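Local structure of photoreceptor-histidine kinase BphP (Stigmatella aurantiaca DW4/3-1, 6BAF) at residues Arg158-Arg163 / Gly170-Glu175; Ser131-Ala136 / Glu144-Glu149. The protein probably senses red and far-red light through its bound bilin chromophore and passes the signal to its own histidine kinase activity, in a pathway linked to cell development. All blocks are in the same frame, centred on the assembly; numbering follows the deposited sequence.

Contact 1. Residues Arg158-Arg163 / Gly170-Glu175; sequences RAIIYR and GSVIAE. With BLR (3-[5-[(Z)-(4-ethenyl-3-methyl-5-oxidanylidene-pyrrol-2-ylidene)methyl]-2-[[5-[(Z)-(3-ethenyl-4-methyl-5-oxidanylidene-pyrrol-2-ylidene)methyl]-3-(3-hydroxy-3-oxopropyl)-4-methyl-1H-pyrrol-2-yl]methyl]-4-methyl-1H-pyrrol-3-yl]propanoic acid), chain B.
A beta hairpin in the antiparallel sheet of the GAF domain joins Arg158-Arg163 to Gly170-Glu175, with Arg163 and Ser171 as a hydrogen-bonded pair near its turn. Arg163 N donates to Ser171 O at 2.9 Å, nearly straight at 169°, and Ser171 N returns a bond to Arg163 O at 2.9 Å. Farther along, Ile161 faces two residues: its O receives Ile173 N at 3.1 Å, while its N reaches Ala174 O at 3.0 Å. Ile173, the residue passed over between the pairs of Ala174 and Val172, makes a beta bulge, and Ala174 N is buried without a partner.

The face bearing Ile160, Tyr162 and Val172 looks toward the bilin. Branched Ile160 and Val172 interlock at about a right angle, CD1 of Ile160 lying 3.8 Å from CG2 of Val172. Ile160 CD1 is also 3.9 Å from the vinyl carbon CBB of BLR, the bilin. With CG opposite the backbone N (chi1 -174°), the Tyr162 ring swings across the neighbouring strand until OH is 3.3 Å from Gly170 CA; a side chain on Gly170 would run into the ring, which is why glycine suits that position. Tyr162 OH also lies 3.7 Å from the methyl CMB of BLR. Replacing Tyr162 with an alanine would probably open a gap beside Gly170 CA and leave that methyl without this aromatic neighbour.

Glu175 and Arg158 come near each other without a salt bridge; the carboxylate is held by Tyr184 N and Leu185 N, Arg158 NE by Thr274 OG1 and NH2 by Asp182 O. The whole is a bulged hairpin that forms part of the chromophore pocket wall in a phytochrome GAF domain.

Contact 2. Residues Ser131-Ala136 / Glu144-Glu149; sequences SRLRDA and EAVVQE
Arg132 reaches across to Glu149 in a salt bridge that rests on one nitrogen: Arg132 NH1 is 2.9 Å from Glu149 OE2, at the guanidinium edge, and donates a bent hydrogen bond to OE1, which receives it on its syn lone pair, tilted out of the guanidinium plane. The two flat groups are nearly coplanar, 24° apart, although the side chains cross at about a right angle. Arginine suits its exposed site because its long chain, extended from CG to NE, carries NH1 across to the carboxylate, while Glu149 is bent at its second torsion (chi2 72°), which turns the carboxylate toward the arginine.

Beside this pair, apolar groups fill the interface. Leu133 CG sits 3.9 Å from Val146 CG2, so that both methyls of the leucine flank the valine branch. Ala145, the residue whose CA comes nearest Leu133, is small enough for its CB to lie 4.0 Å from Arg132 O, bringing the backbones close.

The helices run nearly antiparallel, at 156°, with segment axes 9.1 Å apart. Outward, Leu133 rests on Val296 and Val146 on Met297 of helix 284-300, and Arg134 forms a salt bridge with Glu295 of the second subunit. Val146 also touches Ile161 of strand 158-164, and Val147 packs on Ala159 and Ile161 there.

Overall arrangement
Helix 139-154 connects the two contacts: in contact 2 it pairs with helix 120-135, and the chain then runs on into strand 158-164, the first strand of contact 1. Their centres are 14 Å apart, and Val147 bridges them. Both are largely buried, but among the touching residues contact 1 has none exposed, whereas contact 2 has Arg132. Contact 1 lies in the sheet, held chiefly by backbone hydrogen bonds, with one largely apolar face turned to the bilin and the other, through Ile161 and Ala174, to Cys143 of the helix. Contact 2 rests chiefly on side chains, a salt bridge outside and a leucine-valine core inside; the side chain of Val146 is about 14 Å from the bound BLR.

Contact 1. Residues Arg158-Arg163 / Gly170-Glu175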
ATOM      1  N   ARG A 158     -23.127   6.289   3.101  1.00 43.91           N
ATOM      2  CA  ARG A 158     -23.174   5.542   4.344  1.00 36.55           C
ATOM      3  C   ARG A 158     -22.182   4.397   4.279  1.00 38.49           C
ATOM      4  O   ARG A 158     -22.066   3.738   3.249  1.00 43.20           O
ATOM      5  CB  ARG A 158     -24.611   5.019   4.613  1.00 38.43           C
ATOM      6  CG  ARG A 158     -24.803   4.140   5.896  1.00 42.87           C
ATOM      7  CD  ARG A 158     -26.368   3.943   6.262  1.00 42.64           C
ATOM      8  NE  ARG A 158     -27.069   3.703   5.025  1.00 53.46           N
ATOM      9  CZ  ARG A 158     -28.176   4.290   4.614  1.00 49.53           C
ATOM     10  NH1 ARG A 158     -28.626   3.955   3.416  1.00 53.49           N
ATOM     11  NH2 ARG A 158     -28.848   5.148   5.380  1.00 48.53           N
ATOM     12  N   ALA A 159     -21.502   4.124   5.386  1.00 36.24           N
ATOM     13  CA  ALA A 159     -20.650   2.957   5.507  1.00 39.65           C
ATOM     14  C   ALA A 159     -20.914   2.373   6.876  1.00 41.66           C
ATOM     15  O   ALA A 159     -20.878   3.105   7.869  1.00 42.92           O
ATOM     16  CB  ALA A 159     -19.148   3.296   5.358  1.00 38.00           C
ATOM     17  N   ILE A 160     -21.171   1.061   6.946  1.00 37.56           N
ATOM     18  CA  ILE A 160     -21.433   0.406   8.214  1.00 37.32           C
ATOM     19  C   ILE A 160     -20.517  -0.792   8.349  1.00 35.79           C
ATOM     20  O   ILE A 160     -19.973  -1.300   7.363  1.00 38.04           O
ATOM     21  CB  ILE A 160     -22.916  -0.027   8.345  1.00 39.93           C
ATOM     22  CG1 ILE A 160     -23.266  -1.086   7.270  1.00 40.52           C
ATOM     23  CG2 ILE A 160     -23.823   1.199   8.199  1.00 38.97           C
ATOM     24  CD1 ILE A 160     -24.577  -1.921   7.586  1.00 37.66           C
ATOM     25  N   ILE A 161     -20.326  -1.228   9.590  1.00 35.38           N
ATOM     26  CA  ILE A 161     -19.888  -2.583   9.886  1.00 35.78           C
ATOM     27  C   ILE A 161     -21.139  -3.414  10.177  1.00 41.66           C
ATOM     28  O   ILE A 161     -21.921  -3.088  11.078  1.00 36.70           O
ATOM     29  CB  ILE A 161     -18.935  -2.654  11.088  1.00 37.52           C
ATOM     30  CG1 ILE A 161     -17.655  -1.804  10.887  1.00 39.54           C
ATOM     31  CG2 ILE A 161     -18.563  -4.106  11.278  1.00 33.74           C
ATOM     32  CD1 ILE A 161     -16.885  -2.149   9.638  1.00 36.24           C
ATOM     33  N   TYR A 162     -21.320  -4.496   9.438  1.00 40.60           N
ATOM     34  CA  TYR A 162     -22.470  -5.372   9.576  1.00 36.26           C
ATOM     35  C   TYR A 162     -21.930  -6.687  10.108  1.00 35.59           C
ATOM     36  O   TYR A 162     -21.207  -7.388   9.405  1.00 41.29           O
ATOM     37  CB  TYR A 162     -23.145  -5.536   8.221  1.00 40.75           C
ATOM     38  CG  TYR A 162     -24.454  -6.325   8.249  1.00 43.60           C
ATOM     39  CD1 TYR A 162     -25.642  -5.721   8.686  1.00 41.10           C
ATOM     40  CD2 TYR A 162     -24.501  -7.660   7.833  1.00 43.81           C
ATOM     41  CE1 TYR A 162     -26.855  -6.420   8.696  1.00 47.64           C
ATOM     42  CE2 TYR A 162     -25.723  -8.384   7.839  1.00 43.45           C
ATOM     43  CZ  TYR A 162     -26.889  -7.748   8.267  1.00 47.91           C
ATOM     44  OH  TYR A 162     -28.091  -8.428   8.288  1.00 47.68           O
ATOM     45  N   ARG A 163     -22.250  -7.023  11.338  1.00 30.50           N
ATOM     46  CA  ARG A 163     -21.664  -8.183  11.976  1.00 38.02           C
ATOM     47  C   ARG A 163     -22.689  -9.313  12.064  1.00 42.17           C
ATOM     48  O   ARG A 163     -23.843  -9.067  12.408  1.00 42.01           O
ATOM     49  CB  ARG A 163     -21.184  -7.820  13.378  1.00 34.51           C
ATOM     50  CG  ARG A 163     -20.489  -8.986  14.027  1.00 40.47           C
ATOM     51  CD  ARG A 163     -20.181  -8.679  15.476  1.00 45.36           C
ATOM     52  NE  ARG A 163     -19.415  -9.793  16.032  1.00 49.51           N
ATOM     53  CZ  ARG A 163     -18.818  -9.769  17.223  1.00 54.36           C
ATOM     54  NH1 ARG A 163     -18.896  -8.668  17.990  1.00 48.84           N
ATOM     55  NH2 ARG A 163     -18.132 -10.837  17.628  1.00 50.77           N
ATOM     56  N   GLY A 170     -27.770 -10.423  11.196  1.00 43.14           N
ATOM     57  CA  GLY A 170     -26.792  -9.364  11.194  1.00 45.46           C
ATOM     58  C   GLY A 170     -27.188  -8.198  12.086  1.00 48.66           C
ATOM     59  O   GLY A 170     -28.383  -7.988  12.343  1.00 44.36           O
ATOM     60  N   SER A 171     -26.185  -7.429  12.543  1.00 40.83           N
ATOM     61  CA  SER A 171     -26.354  -6.225  13.334  1.00 40.44           C
ATOM     62  C   SER A 171     -25.483  -5.113  12.778  1.00 41.22           C
ATOM     63  O   SER A 171     -24.306  -5.354  12.476  1.00 39.75           O
ATOM     64  CB  SER A 171     -25.935  -6.454  14.772  1.00 40.10           C
ATOM     65  OG  SER A 171     -26.801  -7.387  15.358  1.00 57.44           O
ATOM     66  N   VAL A 172     -26.045  -3.904  12.690  1.00 39.18           N
ATOM     67  CA  VAL A 172     -25.293  -2.702  12.330  1.00 41.22           C
ATOM     68  C   VAL A 172     -24.608  -2.199  13.596  1.00 42.93           C
ATOM     69  O   VAL A 172     -25.224  -1.512  14.425  1.00 43.66           O
ATOM     70  CB  VAL A 172     -26.181  -1.631  11.719  1.00 39.40           C
ATOM     71  CG1 VAL A 172     -25.325  -0.422  11.320  1.00 36.86           C
ATOM     72  CG2 VAL A 172     -26.945  -2.205  10.515  1.00 41.43           C
ATOM     73  N   ILE A 173     -23.332  -2.554  13.768  1.00 44.17           N
ATOM     74  CA  ILE A 173     -22.617  -2.199  14.995  1.00 42.95           C
ATOM     75  C   ILE A 173     -21.780  -0.918  14.879  1.00 45.04           C
ATOM     76  O   ILE A 173     -21.305  -0.419  15.905  1.00 47.20           O
ATOM     77  CB  ILE A 173     -21.725  -3.360  15.460  1.00 43.17           C
ATOM     78  CG1 ILE A 173     -20.538  -3.544  14.496  1.00 40.69           C
ATOM     79  CG2 ILE A 173     -22.544  -4.639  15.634  1.00 40.26           C
ATOM     80  CD1 ILE A 173     -19.535  -4.651  14.986  1.00 41.65           C
ATOM     81  N   ALA A 174     -21.581  -0.373  13.690  1.00 41.70           N
ATOM     82  CA  ALA A 174     -20.905   0.920  13.557  1.00 44.48           C
ATOM     83  C   ALA A 174     -21.362   1.566  12.269  1.00 42.23           C
ATOM     84  O   ALA A 174     -21.659   0.879  11.282  1.00 42.72           O
ATOM     85  CB  ALA A 174     -19.370   0.801  13.556  1.00 42.20           C
ATOM     86  N   GLU A 175     -21.444   2.887  12.281  1.00 39.63           N
ATOM     87  CA  GLU A 175     -21.930   3.587  11.105  1.00 41.49           C
ATOM     88  C   GLU A 175     -21.285   4.960  10.973  1.00 45.67           C
ATOM     89  O   GLU A 175     -21.253   5.719  11.943  1.00 49.55           O
ATOM     90  CB  GLU A 175     -23.442   3.747  11.192  1.00 40.81           C
ATOM     91  CG  GLU A 175     -24.079   4.557  10.090  1.00 41.15           C
ATOM     92  CD  GLU A 175     -25.628   4.492  10.221  1.00 48.84           C
ATOM     93  OE1 GLU A 175     -26.142   4.710  11.349  1.00 49.40           O
ATOM     94  OE2 GLU A 175     -26.331   4.189   9.223  1.00 48.16           O
TER
HETATM   95  CHA BLR B 401     -26.696  -9.557  -1.079  1.00 38.50           C
HETATM   96  NA  BLR B 401     -27.708  -8.210   0.813  1.00 39.44           N
HETATM   97  C1A BLR B 401     -26.682  -8.509   0.003  1.00 42.04           C
HETATM   98  C2A BLR B 401     -25.574  -7.711   0.304  1.00 37.67           C
HETATM   99  C3A BLR B 401     -25.918  -6.921   1.342  1.00 42.52           C
HETATM  100  C4A BLR B 401     -27.254  -7.230   1.639  1.00 41.82           C
HETATM  101  CMA BLR B 401     -24.972  -5.891   2.029  1.00 38.38           C
HETATM  102  CAA BLR B 401     -24.227  -7.776  -0.419  1.00 34.23           C
HETATM  103  CBA BLR B 401     -24.217  -6.975  -1.747  1.00 37.04           C
HETATM  104  CGA BLR B 401     -24.090  -5.464  -1.503  1.00 41.29           C
HETATM  105  O1A BLR B 401     -23.059  -5.064  -0.886  1.00 38.66           O
HETATM  106  O2A BLR B 401     -24.981  -4.614  -1.890  1.00 38.29           O
HETATM  107  CHB BLR B 401     -28.168  -6.682   2.714  1.00 41.32           C
HETATM  108  NB  BLR B 401     -27.595  -4.231   2.624  1.00 44.16           N
HETATM  109  C1B BLR B 401     -28.103  -5.504   3.264  1.00 41.51           C
HETATM  110  C2B BLR B 401     -28.551  -5.139   4.630  1.00 42.83           C
HETATM  111  C3B BLR B 401     -28.346  -3.770   4.877  1.00 49.38           C
HETATM  112  C4B BLR B 401     -27.746  -3.130   3.673  1.00 51.75           C
HETATM  113  CMB BLR B 401     -29.142  -6.096   5.670  1.00 44.80           C
HETATM  114  OB  BLR B 401     -27.453  -1.999   3.509  1.00 55.23           O
HETATM  115  CAB BLR B 401     -28.683  -3.114   6.227  1.00 47.19           C
HETATM  116  CBB BLR B 401     -28.356  -1.871   6.494  1.00 49.97           C
HETATM  117  NC  BLR B 401     -32.062 -10.190   0.050  1.00 43.09           N
HETATM  118  C1C BLR B 401     -33.377 -10.038   0.794  1.00 49.36           C
HETATM  119  C2C BLR B 401     -34.194 -11.227   0.407  1.00 51.70           C
HETATM  120  C3C BLR B 401     -33.489 -12.084  -0.479  1.00 50.01           C
HETATM  121  C4C BLR B 401     -32.145 -11.481  -0.746  1.00 45.79           C
HETATM  122  CMC BLR B 401     -35.589 -11.457   0.949  1.00 58.02           C
HETATM  123  OC  BLR B 401     -33.701  -9.158   1.515  1.00 51.59           O
HETATM  124  CAC BLR B 401     -34.019 -13.399  -1.083  1.00 56.94           C
HETATM  125  CBC BLR B 401     -34.516 -14.384  -0.314  1.00 66.13           C
HETATM  126  CHD BLR B 401     -31.232 -11.982  -1.520  1.00 43.89           C
HETATM  127  ND  BLR B 401     -29.127 -10.422  -0.852  1.00 38.09           N
HETATM  128  C1D BLR B 401     -29.821 -11.464  -1.641  1.00 42.25           C
HETATM  129  C2D BLR B 401     -28.945 -12.009  -2.666  1.00 41.84           C
HETATM  130  C3D BLR B 401     -27.659 -11.337  -2.520  1.00 37.15           C
HETATM  131  C4D BLR B 401     -27.721 -10.347  -1.385  1.00 42.41           C
HETATM  132  CMD BLR B 401     -29.325 -13.104  -3.670  1.00 39.55           C
HETATM  133  CAD BLR B 401     -26.437 -11.569  -3.384  1.00 33.98           C
HETATM  134  CBD BLR B 401     -26.389 -10.485  -4.449  1.00 36.64           C
HETATM  135  CGD BLR B 401     -25.222 -10.952  -5.298  1.00 40.86           C
HETATM  136  O1D BLR B 401     -24.059 -11.020  -4.773  1.00 36.54           O
HETATM  137  O2D BLR B 401     -25.453 -11.350  -6.481  1.00 40.77           O

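Contact 2. Residues Ser131-Ala136 / Glu144-Glu149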
ATOM      1  N   SER A 131      -2.572   3.588  10.050  1.00 45.83           N
ATOM      2  CA  SER A 131      -2.238   4.156  11.353  1.00 49.48           C
ATOM      3  C   SER A 131      -3.504   4.569  12.118  1.00 50.20           C
ATOM      4  O   SER A 131      -3.552   4.436  13.349  1.00 53.44           O
ATOM      5  CB  SER A 131      -1.225   5.295  11.182  1.00 52.46           C
ATOM      6  OG  SER A 131      -1.821   6.419  10.595  1.00 56.31           O
ATOM      7  N   ARG A 132      -4.571   4.976  11.421  1.00 47.22           N
ATOM      8  CA  ARG A 132      -5.845   5.177  12.121  1.00 50.74           C
ATOM      9  C   ARG A 132      -6.416   3.868  12.689  1.00 49.16           C
ATOM     10  O   ARG A 132      -6.949   3.846  13.811  1.00 51.05           O
ATOM     11  CB  ARG A 132      -6.839   5.855  11.198  1.00 50.05           C
ATOM     12  CG  ARG A 132      -6.479   7.305  10.950  1.00 56.63           C
ATOM     13  CD  ARG A 132      -7.470   7.980  10.040  1.00 60.00           C
ATOM     14  NE  ARG A 132      -6.991   9.267   9.547  1.00 68.75           N
ATOM     15  CZ  ARG A 132      -6.676   9.534   8.277  1.00 69.48           C
ATOM     16  NH1 ARG A 132      -6.796   8.600   7.344  1.00 62.29           N
ATOM     17  NH2 ARG A 132      -6.230  10.748   7.942  1.00 71.77           N
ATOM     18  N   LEU A 133      -6.296   2.756  11.960  1.00 43.68           N
ATOM     19  CA  LEU A 133      -6.793   1.501  12.505  1.00 45.58           C
ATOM     20  C   LEU A 133      -5.959   1.074  13.704  1.00 50.27           C
ATOM     21  O   LEU A 133      -6.482   0.486  14.657  1.00 49.93           O
ATOM     22  CB  LEU A 133      -6.791   0.399  11.430  1.00 43.02           C
ATOM     23  CG  LEU A 133      -8.053   0.268  10.535  1.00 43.44           C
ATOM     24  CD1 LEU A 133      -8.497   1.608   9.941  1.00 42.25           C
ATOM     25  CD2 LEU A 133      -7.808  -0.798   9.418  1.00 45.61           C
ATOM     26  N   ARG A 134      -4.652   1.331  13.669  1.00 45.42           N
ATOM     27  CA  ARG A 134      -3.821   0.910  14.795  1.00 51.76           C
ATOM     28  C   ARG A 134      -4.084   1.754  16.035  1.00 49.70           C
ATOM     29  O   ARG A 134      -3.967   1.242  17.149  1.00 53.24           O
ATOM     30  CB  ARG A 134      -2.346   0.955  14.423  1.00 50.40           C
ATOM     31  CG  ARG A 134      -2.021  -0.055  13.388  1.00 50.80           C
ATOM     32  CD  ARG A 134      -0.577  -0.020  13.100  1.00 49.31           C
ATOM     33  NE  ARG A 134       0.146  -0.490  14.279  1.00 53.35           N
ATOM     34  CZ  ARG A 134       1.390  -0.128  14.558  1.00 49.09           C
ATOM     35  NH1 ARG A 134       2.034   0.704  13.737  1.00 50.14           N
ATOM     36  NH2 ARG A 134       1.988  -0.621  15.627  1.00 54.35           N
ATOM     37  N   ASP A 135      -4.526   3.002  15.859  1.00 48.78           N
ATOM     38  CA  ASP A 135      -4.904   3.843  16.996  1.00 51.06           C
ATOM     39  C   ASP A 135      -6.079   3.296  17.789  1.00 56.67           C
ATOM     40  O   ASP A 135      -6.245   3.693  18.946  1.00 57.22           O
ATOM     41  CB  ASP A 135      -5.269   5.266  16.542  1.00 55.15           C
ATOM     42  CG  ASP A 135      -4.037   6.100  16.141  1.00 61.30           C
ATOM     43  OD1 ASP A 135      -2.892   5.675  16.486  1.00 61.90           O
ATOM     44  OD2 ASP A 135      -4.221   7.170  15.485  1.00 63.22           O
ATOM     45  N   ALA A 136      -6.917   2.430  17.201  1.00 52.33           N
ATOM     46  CA  ALA A 136      -8.078   1.915  17.921  1.00 55.25           C
ATOM     47  C   ALA A 136      -7.647   1.034  19.083  1.00 53.26           C
ATOM     48  O   ALA A 136      -6.793   0.155  18.932  1.00 52.35           O
ATOM     49  CB  ALA A 136      -8.989   1.098  16.994  1.00 48.35           C
ATOM     50  N   GLU A 144     -15.374   1.824  14.217  1.00 44.86           N
ATOM     51  CA  GLU A 144     -15.640   3.215  13.845  1.00 46.97           C
ATOM     52  C   GLU A 144     -14.511   3.799  12.996  1.00 45.73           C
ATOM     53  O   GLU A 144     -14.767   4.602  12.084  1.00 46.78           O
ATOM     54  CB  GLU A 144     -15.873   4.075  15.102  1.00 57.48           C
ATOM     55  CG  GLU A 144     -17.251   4.850  15.093  1.00 69.75           C
ATOM     56  CD  GLU A 144     -17.272   6.117  14.196  1.00 72.84           C
ATOM     57  OE1 GLU A 144     -16.164   6.697  13.964  1.00 76.88           O
ATOM     58  OE2 GLU A 144     -18.385   6.524  13.713  1.00 66.94           O
ATOM     59  N   ALA A 145     -13.268   3.393  13.254  1.00 44.23           N
ATOM     60  CA  ALA A 145     -12.156   3.877  12.436  1.00 48.71           C
ATOM     61  C   ALA A 145     -12.314   3.426  10.982  1.00 43.85           C
ATOM     62  O   ALA A 145     -12.155   4.229  10.049  1.00 44.52           O
ATOM     63  CB  ALA A 145     -10.829   3.396  13.040  1.00 39.54           C
ATOM     64  N   VAL A 146     -12.662   2.149  10.778  1.00 42.01           N
ATOM     65  CA  VAL A 146     -12.766   1.573   9.428  1.00 43.08           C
ATOM     66  C   VAL A 146     -13.852   2.272   8.626  1.00 40.74           C
ATOM     67  O   VAL A 146     -13.678   2.650   7.462  1.00 40.45           O
ATOM     68  CB  VAL A 146     -13.053   0.064   9.523  1.00 42.41           C
ATOM     69  CG1 VAL A 146     -13.491  -0.482   8.163  1.00 37.96           C
ATOM     70  CG2 VAL A 146     -11.846  -0.680  10.074  1.00 38.95           C
ATOM     71  N   VAL A 147     -14.987   2.477   9.257  1.00 43.43           N
ATOM     72  CA  VAL A 147     -16.147   3.028   8.576  1.00 40.79           C
ATOM     73  C   VAL A 147     -15.915   4.503   8.216  1.00 41.51           C
ATOM     74  O   VAL A 147     -16.213   4.949   7.091  1.00 42.28           O
ATOM     75  CB  VAL A 147     -17.332   2.729   9.530  1.00 45.91           C
ATOM     76  CG1 VAL A 147     -17.922   3.913  10.295  1.00 47.20           C
ATOM     77  CG2 VAL A 147     -18.288   1.707   8.969  1.00 44.54           C
ATOM     78  N   GLN A 148     -15.284   5.269   9.117  1.00 43.82           N
ATOM     79  CA  GLN A 148     -14.891   6.640   8.773  1.00 47.15           C
ATOM     80  C   GLN A 148     -13.847   6.652   7.660  1.00 41.09           C
ATOM     81  O   GLN A 148     -13.935   7.448   6.720  1.00 41.89           O
ATOM     82  CB  GLN A 148     -14.320   7.370  10.001  1.00 50.84           C
ATOM     83  CG  GLN A 148     -15.310   7.647  11.124  1.00 57.76           C
ATOM     84  CD  GLN A 148     -16.251   8.832  10.836  1.00 68.16           C
ATOM     85  OE1 GLN A 148     -16.414   9.279   9.676  1.00 67.35           O
ATOM     86  NE2 GLN A 148     -16.925   9.308  11.896  1.00 76.47           N
ATOM     87  N   GLU A 149     -12.866   5.757   7.731  1.00 40.11           N
ATOM     88  CA  GLU A 149     -11.848   5.703   6.676  1.00 44.55           C
ATOM     89  C   GLU A 149     -12.449   5.326   5.318  1.00 43.28           C
ATOM     90  O   GLU A 149     -12.185   5.984   4.293  1.00 41.46           O
ATOM     91  CB  GLU A 149     -10.765   4.703   7.088  1.00 45.35           C
ATOM     92  CG  GLU A 149      -9.498   4.802   6.269  1.00 55.48           C
ATOM     93  CD  GLU A 149      -8.688   6.061   6.608  1.00 63.40           C
ATOM     94  OE1 GLU A 149      -8.856   6.622   7.726  1.00 58.99           O
ATOM     95  OE2 GLU A 149      -7.888   6.491   5.744  1.00 65.95           O
TER